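Local coordinates for phiAB6 tailspike (Unidentified phage, PDB 5JS4), which probably binds and fragments the exopolysaccharide of Acinetobacter baumannii as the trimeric, beta-helical tailspike of the phage, at residues A[276-281]-A[298-303]; A[287-292]-A[329-334]; A[361-366]-A[384-389]. One frame throughout, in Å; residues are numbered along the deposited sequence.

Contact 1. Residues A[276-281]-A[298-303]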
loop_
_atom_site.group_PDB
_atom_site.type_symbol
_atom_site.label_atom_id
_atom_site.label_comp_id
_atom_site.label_asym_id
_atom_site.label_seq_id
_atom_site.Cartn_x
_atom_site.Cartn_y
_atom_site.Cartn_z
ATOM N N LEU A 276 34.531 1.639 -2.467
ATOM C CA LEU A 276 35.454 0.601 -2.903
ATOM C C LEU A 276 34.801 -0.186 -4.032
ATOM O O LEU A 276 33.627 -0.544 -3.941
ATOM C CB LEU A 276 35.822 -0.322 -1.737
ATOM C CG LEU A 276 36.813 -1.459 -2.041
ATOM C CD1 LEU A 276 37.714 -1.751 -0.849
ATOM C CD2 LEU A 276 36.104 -2.736 -2.474
ATOM N N TYR A 277 35.569 -0.439 -5.091
ATOM C CA TYR A 277 35.102 -1.189 -6.257
ATOM C C TYR A 277 35.928 -2.445 -6.468
ATOM O O TYR A 277 37.138 -2.456 -6.233
ATOM C CB TYR A 277 35.166 -0.318 -7.516
ATOM C CG TYR A 277 34.243 0.865 -7.437
ATOM C CD1 TYR A 277 34.674 2.063 -6.884
ATOM C CD2 TYR A 277 32.926 0.779 -7.877
ATOM C CE1 TYR A 277 33.830 3.151 -6.788
ATOM C CE2 TYR A 277 32.070 1.860 -7.782
ATOM C CZ TYR A 277 32.528 3.044 -7.236
ATOM O OH TYR A 277 31.681 4.124 -7.132
ATOM N N LEU A 278 35.262 -3.504 -6.913
ATOM C CA LEU A 278 35.944 -4.714 -7.347
ATOM C C LEU A 278 36.261 -4.624 -8.833
ATOM O O LEU A 278 35.628 -3.862 -9.566
ATOM C CB LEU A 278 35.076 -5.940 -7.082
ATOM C CG LEU A 278 34.607 -6.147 -5.643
ATOM C CD1 LEU A 278 33.786 -7.423 -5.558
ATOM C CD2 LEU A 278 35.776 -6.195 -4.664
ATOM N N GLY A 279 37.251 -5.397 -9.267
ATOM C CA GLY A 279 37.572 -5.529 -10.688
ATOM C C GLY A 279 36.511 -6.321 -11.427
ATOM O O GLY A 279 35.580 -6.843 -10.815
ATOM N N ALA A 280 36.658 -6.427 -12.745
ATOM C CA ALA A 280 35.619 -7.019 -13.593
ATOM C C ALA A 280 35.305 -8.460 -13.211
ATOM O O ALA A 280 34.140 -8.831 -13.069
ATOM C CB ALA A 280 36.022 -6.943 -15.055
ATOM N N LYS A 281 36.350 -9.265 -13.046
ATOM C CA LYS A 281 36.200 -10.671 -12.693
ATOM C C LYS A 281 37.078 -10.987 -11.495
ATOM O O LYS A 281 38.249 -10.611 -11.462
ATOM C CB LYS A 281 36.602 -11.565 -13.869
ATOM C CG LYS A 281 36.393 -13.053 -13.618
ATOM C CD LYS A 281 37.198 -13.911 -14.582
ATOM C CE LYS A 281 37.255 -15.359 -14.122
ATOM N NZ LYS A 281 35.936 -16.028 -14.224
ATOM N N VAL A 298 30.937 -1.332 -3.505
ATOM C CA VAL A 298 30.309 -1.665 -4.780
ATOM C C VAL A 298 31.003 -2.899 -5.352
ATOM O O VAL A 298 32.216 -2.894 -5.582
ATOM C CB VAL A 298 30.402 -0.493 -5.776
ATOM C CG1 VAL A 298 29.745 -0.850 -7.101
ATOM C CG2 VAL A 298 29.759 0.754 -5.186
ATOM N N GLY A 299 30.233 -3.960 -5.566
ATOM C CA GLY A 299 30.782 -5.208 -6.070
ATOM C C GLY A 299 30.862 -5.239 -7.582
ATOM O O GLY A 299 30.768 -4.203 -8.250
ATOM N N ASN A 300 31.038 -6.440 -8.116
ATOM C CA ASN A 300 31.097 -6.655 -9.559
ATOM C C ASN A 300 29.950 -7.540 -10.035
ATOM O O ASN A 300 30.083 -8.294 -11.001
ATOM C CB ASN A 300 32.464 -7.217 -9.977
ATOM C CG ASN A 300 32.860 -8.473 -9.216
ATOM O OD1 ASN A 300 32.066 -9.060 -8.477
ATOM N ND2 ASN A 300 34.103 -8.893 -9.401
ATOM N N GLY A 301 28.814 -7.432 -9.350
ATOM C CA GLY A 301 27.603 -8.111 -9.765
ATOM C C GLY A 301 26.831 -8.705 -8.611
ATOM O O GLY A 301 27.407 -9.133 -7.604
ATOM N N CYS A 302 25.516 -8.724 -8.779
ATOM C CA CYS A 302 24.598 -9.332 -7.836
ATOM C C CYS A 302 24.158 -10.656 -8.445
ATOM O O CYS A 302 23.313 -10.692 -9.341
ATOM C CB CYS A 302 23.408 -8.400 -7.618
ATOM S SG CYS A 302 22.101 -9.070 -6.577
ATOM N N GLY A 303 24.757 -11.743 -7.971
ATOM C CA GLY A 303 24.576 -13.052 -8.589
ATOM C C GLY A 303 23.569 -13.927 -7.873
ATOM O O GLY A 303 23.039 -13.567 -6.822
HETATM O O HOH W 1 33.015 -2.598 -8.959
HETATM O O HOH W 2 31.810 -10.251 -11.933
#
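Tyr-277 and Val-298 stand side by side and point the same way, paired on two neighbouring parallel strands. CD2 and CE2 of Tyr-277 lie obliquely against CB of Val-298, CE2 at 3.5 Å, and both methyls of the valine are within reach of CE2. With its CG beside the backbone N (chi1 -64°), the tyrosine leans its ring over to the valine.

Leu-278 and Asn-300 meet differently, crossing at about a right angle. The leucine CD1 branch rests on CA of Gly-299 and beside OD1 of Asn-300, while its CB lies near the amide nitrogen. The amide is thus backed by a hydrocarbon, while its ND2 donates to O of Gly-279 at 2.9 Å, nearly in the amide plane. A chi1 of 54° sets CG of Asn-300 between its own N and carbonyl carbon, which carries the amide across to the turning chain. Tyr-284 packs against both Leu-278 and Asn-300.

The backbones are joined by a straight bond from N of Val-298 to O of Leu-276 (2.8 Å), followed by a weak one from N of Leu-278 to O of Val-298 (3.4 Å). Beyond this point the strand pairing ends, and the Asn-300 amide and two waters join the chains: one water lies between O of Leu-278 and O of Gly-299, the other 3.0 Å from O of Ala-280 and 2.8 Å from O of Asn-300. Helix 260-268 covers Leu-276 and Leu-278, and Ala-280 packs on Ile-244 of the second subunit. Parallel pairing that gives way to a side-chain amide and bridging waters marks a strand-to-loop exit near the N-terminal end of a right-handed parallel beta-helix of the pectate lyase-like family.

Contact 2. Residues A[287-292]-A[329-334]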
loop_
_atom_site.group_PDB
_atom_site.type_symbol
_atom_site.label_atom_id
_atom_site.label_comp_id
_atom_site.label_asym_id
_atom_site.label_seq_id
_atom_site.Cartn_x
_atom_site.Cartn_y
_atom_site.Cartn_z
ATOM N N LYS A 287 41.058 -12.791 4.418
ATOM C CA LYS A 287 41.387 -13.545 5.638
ATOM C C LYS A 287 41.557 -12.641 6.860
ATOM O O LYS A 287 41.786 -13.125 7.971
ATOM C CB LYS A 287 42.662 -14.363 5.426
ATOM C CG LYS A 287 42.575 -15.343 4.271
ATOM C CD LYS A 287 43.778 -16.269 4.224
ATOM C CE LYS A 287 43.705 -17.182 3.013
ATOM N NZ LYS A 287 44.862 -18.116 2.943
ATOM N N ASN A 288 41.456 -11.332 6.650
ATOM C CA ASN A 288 41.566 -10.356 7.726
ATOM C C ASN A 288 40.499 -9.285 7.576
ATOM O O ASN A 288 40.020 -9.023 6.470
ATOM C CB ASN A 288 42.948 -9.708 7.719
ATOM C CG ASN A 288 44.052 -10.691 8.050
ATOM O OD1 ASN A 288 44.291 -11.001 9.219
ATOM N ND2 ASN A 288 44.733 -11.193 7.023
ATOM N N GLN A 289 40.141 -8.667 8.696
ATOM C CA GLN A 289 39.155 -7.595 8.715
ATOM C C GLN A 289 39.638 -6.423 7.872
ATOM O O GLN A 289 40.823 -6.088 7.887
ATOM C CB GLN A 289 38.915 -7.135 10.152
ATOM C CG GLN A 289 37.853 -6.061 10.314
ATOM C CD GLN A 289 37.634 -5.703 11.769
ATOM O OE1 GLN A 289 38.452 -5.006 12.374
ATOM N NE2 GLN A 289 36.538 -6.184 12.345
ATOM N N VAL A 290 38.714 -5.823 7.126
ATOM C CA VAL A 290 38.991 -4.621 6.353
ATOM C C VAL A 290 38.232 -3.460 6.985
ATOM O O VAL A 290 37.037 -3.565 7.251
ATOM C CB VAL A 290 38.563 -4.790 4.881
ATOM C CG1 VAL A 290 38.680 -3.475 4.118
ATOM C CG2 VAL A 290 39.396 -5.876 4.215
ATOM N N ASP A 291 38.943 -2.367 7.238
ATOM C CA ASP A 291 38.338 -1.127 7.703
ATOM C C ASP A 291 38.088 -0.258 6.476
ATOM O O ASP A 291 39.029 0.240 5.862
ATOM C CB ASP A 291 39.271 -0.425 8.695
ATOM C CG ASP A 291 38.639 0.794 9.349
ATOM O OD1 ASP A 291 37.614 1.304 8.848
ATOM O OD2 ASP A 291 39.178 1.258 10.376
ATOM N N LEU A 292 36.817 -0.091 6.114
ATOM C CA LEU A 292 36.451 0.657 4.910
ATOM C C LEU A 292 36.708 2.160 5.028
ATOM O O LEU A 292 36.667 2.872 4.028
ATOM C CB LEU A 292 34.983 0.401 4.537
ATOM C CG LEU A 292 34.694 -0.989 3.958
ATOM C CD1 LEU A 292 33.200 -1.268 3.947
ATOM C CD2 LEU A 292 35.268 -1.146 2.557
ATOM N N ALA A 329 33.660 -8.775 9.123
ATOM C CA ALA A 329 34.701 -8.751 8.088
ATOM C C ALA A 329 35.009 -7.340 7.594
ATOM O O ALA A 329 36.169 -6.985 7.394
ATOM C CB ALA A 329 34.307 -9.641 6.919
ATOM N N PHE A 330 33.958 -6.550 7.388
ATOM C CA PHE A 330 34.083 -5.158 6.975
ATOM C C PHE A 330 33.504 -4.245 8.046
ATOM O O PHE A 330 32.358 -4.429 8.463
ATOM C CB PHE A 330 33.319 -4.920 5.674
ATOM C CG PHE A 330 34.017 -5.430 4.451
ATOM C CD1 PHE A 330 34.984 -4.665 3.820
ATOM C CD2 PHE A 330 33.687 -6.661 3.911
ATOM C CE1 PHE A 330 35.623 -5.122 2.683
ATOM C CE2 PHE A 330 34.322 -7.126 2.773
ATOM C CZ PHE A 330 35.291 -6.353 2.157
ATOM N N ILE A 331 34.280 -3.258 8.481
ATOM C CA ILE A 331 33.788 -2.256 9.425
ATOM C C ILE A 331 33.812 -0.863 8.801
ATOM O O ILE A 331 34.488 -0.633 7.797
ATOM C CB ILE A 331 34.570 -2.274 10.760
ATOM C CG1 ILE A 331 36.062 -1.980 10.543
ATOM C CG2 ILE A 331 34.377 -3.617 11.449
ATOM C CD1 ILE A 331 36.827 -1.709 11.825
ATOM N N ASN A 332 33.051 0.051 9.403
ATOM C CA ASN A 332 33.004 1.462 8.995
ATOM C C ASN A 332 32.605 1.668 7.538
ATOM O O ASN A 332 33.162 2.513 6.835
ATOM C CB ASN A 332 34.338 2.156 9.291
ATOM C CG ASN A 332 34.656 2.194 10.773
ATOM O OD1 ASN A 332 33.778 2.442 11.601
ATOM N ND2 ASN A 332 35.913 1.955 11.115
ATOM N N CYS A 333 31.623 0.897 7.093
ATOM C CA CYS A 333 31.109 1.044 5.744
ATOM C C CYS A 333 30.443 2.401 5.592
ATOM O O CYS A 333 29.809 2.896 6.521
ATOM C CB CYS A 333 30.102 -0.060 5.434
ATOM S SG CYS A 333 29.531 -0.075 3.724
ATOM N N GLY A 334 30.595 2.994 4.413
ATOM C CA GLY A 334 29.892 4.220 4.055
ATOM C C GLY A 334 28.425 3.955 3.754
ATOM O O GLY A 334 27.913 2.876 4.042
#
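Leu-292 and Val-290 are two neighbouring bumps, and the CD1-CE1 side of the Phe-330 ring fits obliquely into the hollow between them. CD1 of Phe-330 lies 3.7 Å from CG of Leu-292, and CE1 of Phe-330 is equally far from CB of Val-290. CG and CD2 of Leu-292 lie against the ring, while CD1 of Leu-292 turns to CB of Cys-333 (3.6 Å). Phe-263 of helix 260-268 and Ile-355 on the next strand add to this apolar side.

On the side of Asp-291, Ile-331 is the bump, filling the hollow between Gln-289 and Asp-291. Its CG1 sits between its own N and carbonyl carbon (chi1 60°), which lays CG1 over CA of Asp-291 and brings CD1 between OE1 of Gln-289 and CG of Asp-291. Its CG2 meets CD and NE2 of Gln-289, whose extended chain crosses the isoleucine at about a right angle; NE2 of Gln-289 is hydrogen-bonded to O of Thr-328.

Next to that arm, ND2 of Asn-332 donates to OD1 of Asp-291 at 2.9 Å, arriving from above the carboxylate plane. N of Lys-293 also reaches OD1, so that oxygen is gripped twice. The backbones are joined by parallel ladder bonds, among them N of Val-290 to O of Ala-329 (2.8 Å). The contact is purely apolar toward the interior; outside, the isoleucine lies among polar groups, with a carboxylate whose two N-H donors probably favour its ionised form.

Contact 3. Residues A[361-366]-A[384-389]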
loop_
_atom_site.group_PDB
_atom_site.type_symbol
_atom_site.label_atom_id
_atom_site.label_comp_id
_atom_site.label_asym_id
_atom_site.label_seq_id
_atom_site.Cartn_x
_atom_site.Cartn_y
_atom_site.Cartn_z
ATOM N N LEU A 361 21.408 7.354 7.159
ATOM C CA LEU A 361 21.681 7.542 5.727
ATOM C C LEU A 361 22.404 6.356 5.097
ATOM O O LEU A 361 23.635 6.303 5.069
ATOM C CB LEU A 361 22.447 8.843 5.450
ATOM C CG LEU A 361 21.821 10.143 5.959
ATOM C CD1 LEU A 361 22.604 11.327 5.416
ATOM C CD2 LEU A 361 20.349 10.258 5.589
ATOM N N ALA A 362 21.622 5.410 4.586
ATOM C CA ALA A 362 22.167 4.279 3.845
ATOM C C ALA A 362 21.302 3.952 2.639
ATOM O O ALA A 362 20.076 4.074 2.690
ATOM C CB ALA A 362 22.279 3.057 4.741
ATOM N N ASN A 363 21.968 3.553 1.560
ATOM C CA ASN A 363 21.333 2.934 0.405
ATOM C C ASN A 363 21.988 1.584 0.171
ATOM O O ASN A 363 23.142 1.517 -0.256
ATOM C CB ASN A 363 21.508 3.794 -0.842
ATOM C CG ASN A 363 20.680 5.061 -0.804
ATOM O OD1 ASN A 363 19.455 5.011 -0.661
ATOM N ND2 ASN A 363 21.340 6.205 -0.946
ATOM N N ILE A 364 21.256 0.516 0.471
ATOM C CA ILE A 364 21.727 -0.840 0.235
ATOM C C ILE A 364 20.805 -1.451 -0.802
ATOM O O ILE A 364 19.596 -1.500 -0.596
ATOM C CB ILE A 364 21.712 -1.679 1.526
ATOM C CG1 ILE A 364 22.677 -1.074 2.554
ATOM C CG2 ILE A 364 22.081 -3.125 1.220
ATOM C CD1 ILE A 364 22.527 -1.628 3.956
ATOM N N ASP A 365 21.365 -1.904 -1.921
ATOM C CA ASP A 365 20.539 -2.508 -2.961
ATOM C C ASP A 365 21.298 -3.443 -3.883
ATOM O O ASP A 365 22.487 -3.257 -4.147
ATOM C CB ASP A 365 19.840 -1.433 -3.789
ATOM C CG ASP A 365 20.809 -0.524 -4.496
ATOM O OD1 ASP A 365 21.270 0.433 -3.862
ATOM O OD2 ASP A 365 21.095 -0.756 -5.690
ATOM N N HIS A 366 20.575 -4.442 -4.379
ATOM C CA HIS A 366 21.108 -5.416 -5.327
ATOM C C HIS A 366 22.321 -6.115 -4.741
ATOM O O HIS A 366 23.439 -5.996 -5.248
ATOM C CB HIS A 366 21.419 -4.749 -6.669
ATOM C CG HIS A 366 20.212 -4.163 -7.332
ATOM N ND1 HIS A 366 19.505 -4.828 -8.309
ATOM C CD2 HIS A 366 19.570 -2.988 -7.137
ATOM C CE1 HIS A 366 18.489 -4.079 -8.700
ATOM N NE2 HIS A 366 18.505 -2.959 -8.003
ATOM N N GLY A 384 16.550 7.238 7.833
ATOM C CA GLY A 384 16.843 7.423 6.412
ATOM C C GLY A 384 17.669 6.270 5.862
ATOM O O GLY A 384 18.651 6.482 5.150
ATOM N N PHE A 385 17.253 5.051 6.203
ATOM C CA PHE A 385 17.986 3.824 5.901
ATOM C C PHE A 385 17.175 3.008 4.901
ATOM O O PHE A 385 16.103 2.508 5.233
ATOM C CB PHE A 385 18.193 3.037 7.198
ATOM C CG PHE A 385 19.090 1.833 7.064
ATOM C CD1 PHE A 385 18.579 0.606 6.654
ATOM C CD2 PHE A 385 20.439 1.913 7.392
ATOM C CE1 PHE A 385 19.397 -0.508 6.558
ATOM C CE2 PHE A 385 21.264 0.803 7.291
ATOM C CZ PHE A 385 20.743 -0.409 6.875
ATOM N N ASN A 386 17.685 2.876 3.681
ATOM C CA ASN A 386 16.942 2.236 2.603
ATOM C C ASN A 386 17.639 0.968 2.134
ATOM O O ASN A 386 18.816 0.991 1.778
ATOM C CB ASN A 386 16.757 3.220 1.456
ATOM C CG ASN A 386 16.048 4.486 1.893
ATOM O OD1 ASN A 386 16.566 5.595 1.728
ATOM N ND2 ASN A 386 14.870 4.328 2.479
ATOM N N PHE A 387 16.886 -0.128 2.140
ATOM C CA PHE A 387 17.406 -1.470 1.914
ATOM C C PHE A 387 16.470 -2.182 0.939
ATOM O O PHE A 387 15.290 -2.342 1.231
ATOM C CB PHE A 387 17.445 -2.211 3.256
ATOM C CG PHE A 387 18.237 -3.488 3.241
ATOM C CD1 PHE A 387 17.719 -4.646 2.682
ATOM C CD2 PHE A 387 19.495 -3.539 3.823
ATOM C CE1 PHE A 387 18.451 -5.823 2.683
ATOM C CE2 PHE A 387 20.227 -4.711 3.830
ATOM C CZ PHE A 387 19.706 -5.856 3.258
ATOM N N THR A 388 16.980 -2.601 -0.216
ATOM C CA THR A 388 16.125 -3.265 -1.204
ATOM C C THR A 388 16.867 -4.265 -2.084
ATOM O O THR A 388 18.068 -4.141 -2.305
ATOM C CB THR A 388 15.395 -2.232 -2.102
ATOM O OG1 THR A 388 14.328 -2.874 -2.816
ATOM C CG2 THR A 388 16.358 -1.562 -3.094
ATOM N N ASN A 389 16.123 -5.246 -2.590
ATOM C CA ASN A 389 16.606 -6.176 -3.608
ATOM C C ASN A 389 17.821 -6.947 -3.113
ATOM O O ASN A 389 18.943 -6.758 -3.585
ATOM C CB ASN A 389 16.897 -5.462 -4.937
ATOM C CG ASN A 389 15.633 -5.068 -5.682
ATOM O OD1 ASN A 389 15.395 -5.505 -6.818
ATOM N ND2 ASN A 389 14.805 -4.257 -5.050
HETATM O O HOH W 3 17.966 7.215 -0.142
#
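Ala-362 and Phe-385 begin a run of four paired residues on successive rungs of the parallel beta-helix, with the strand axes 4.7 Å apart and 2° from parallel. Backbone bonds link the rungs throughout, among them N of Ile-364 to O of Asn-386, nearly straight at 2.8 Å.

Apolar contacts fill the interior face. CB of Ala-362 lies 3.4 Å from CD2 of Phe-385. With chi1 -63° setting CG1 of Ile-364 anti to the carbonyl carbon, its CD1 comes between CZ of Phe-385 and CD2 of Phe-387, and its CG2 touches CE2 of Phe-387. One isoleucine thus spans two phenylalanines.

Polar groups occupy the other face, which turns to the third subunit. Asn-363 and Asn-386 stand side by side, their amide planes 21° apart, and one water lies 2.7 Å from OD1 of Asn-363 and 2.8 Å from OD1 of Asn-386. ND2 of Asn-389 of the third subunit also donates to OD1 of Asn-363, whereas ND2 of Asn-386 is hydrogen-bonded to OG1 of Thr-414.

At the corner where both chains turn, CB of Asn-389 makes a CH-pi contact over the centre of the His-366 ring, 4.1 Å from its centroid.

The three contacts pair neighbouring coils of one beta-helix. Contacts 1 and 3 are largely buried; contact 1 reaches the second subunit and contact 3 meets both other subunits, whereas contact 2 keeps one polar edge on the surface. Contacts 1 and 2 interlock along the chain and meet where CD1 of Leu-276 packs on CD2 of Leu-292, both beside helix 260-268. Contact 1 also reaches contact 3, through CB of Cys-302 against O of His-366. Contacts 2 and 3 pack phenylalanines with aliphatic side chains on the interior face, whereas contact 1 has a leucine against an asparagine. Polar groups differ too: bridging waters in contact 1, an outward carboxylate-amide pair in contact 2, intersubunit asparagines in contact 3.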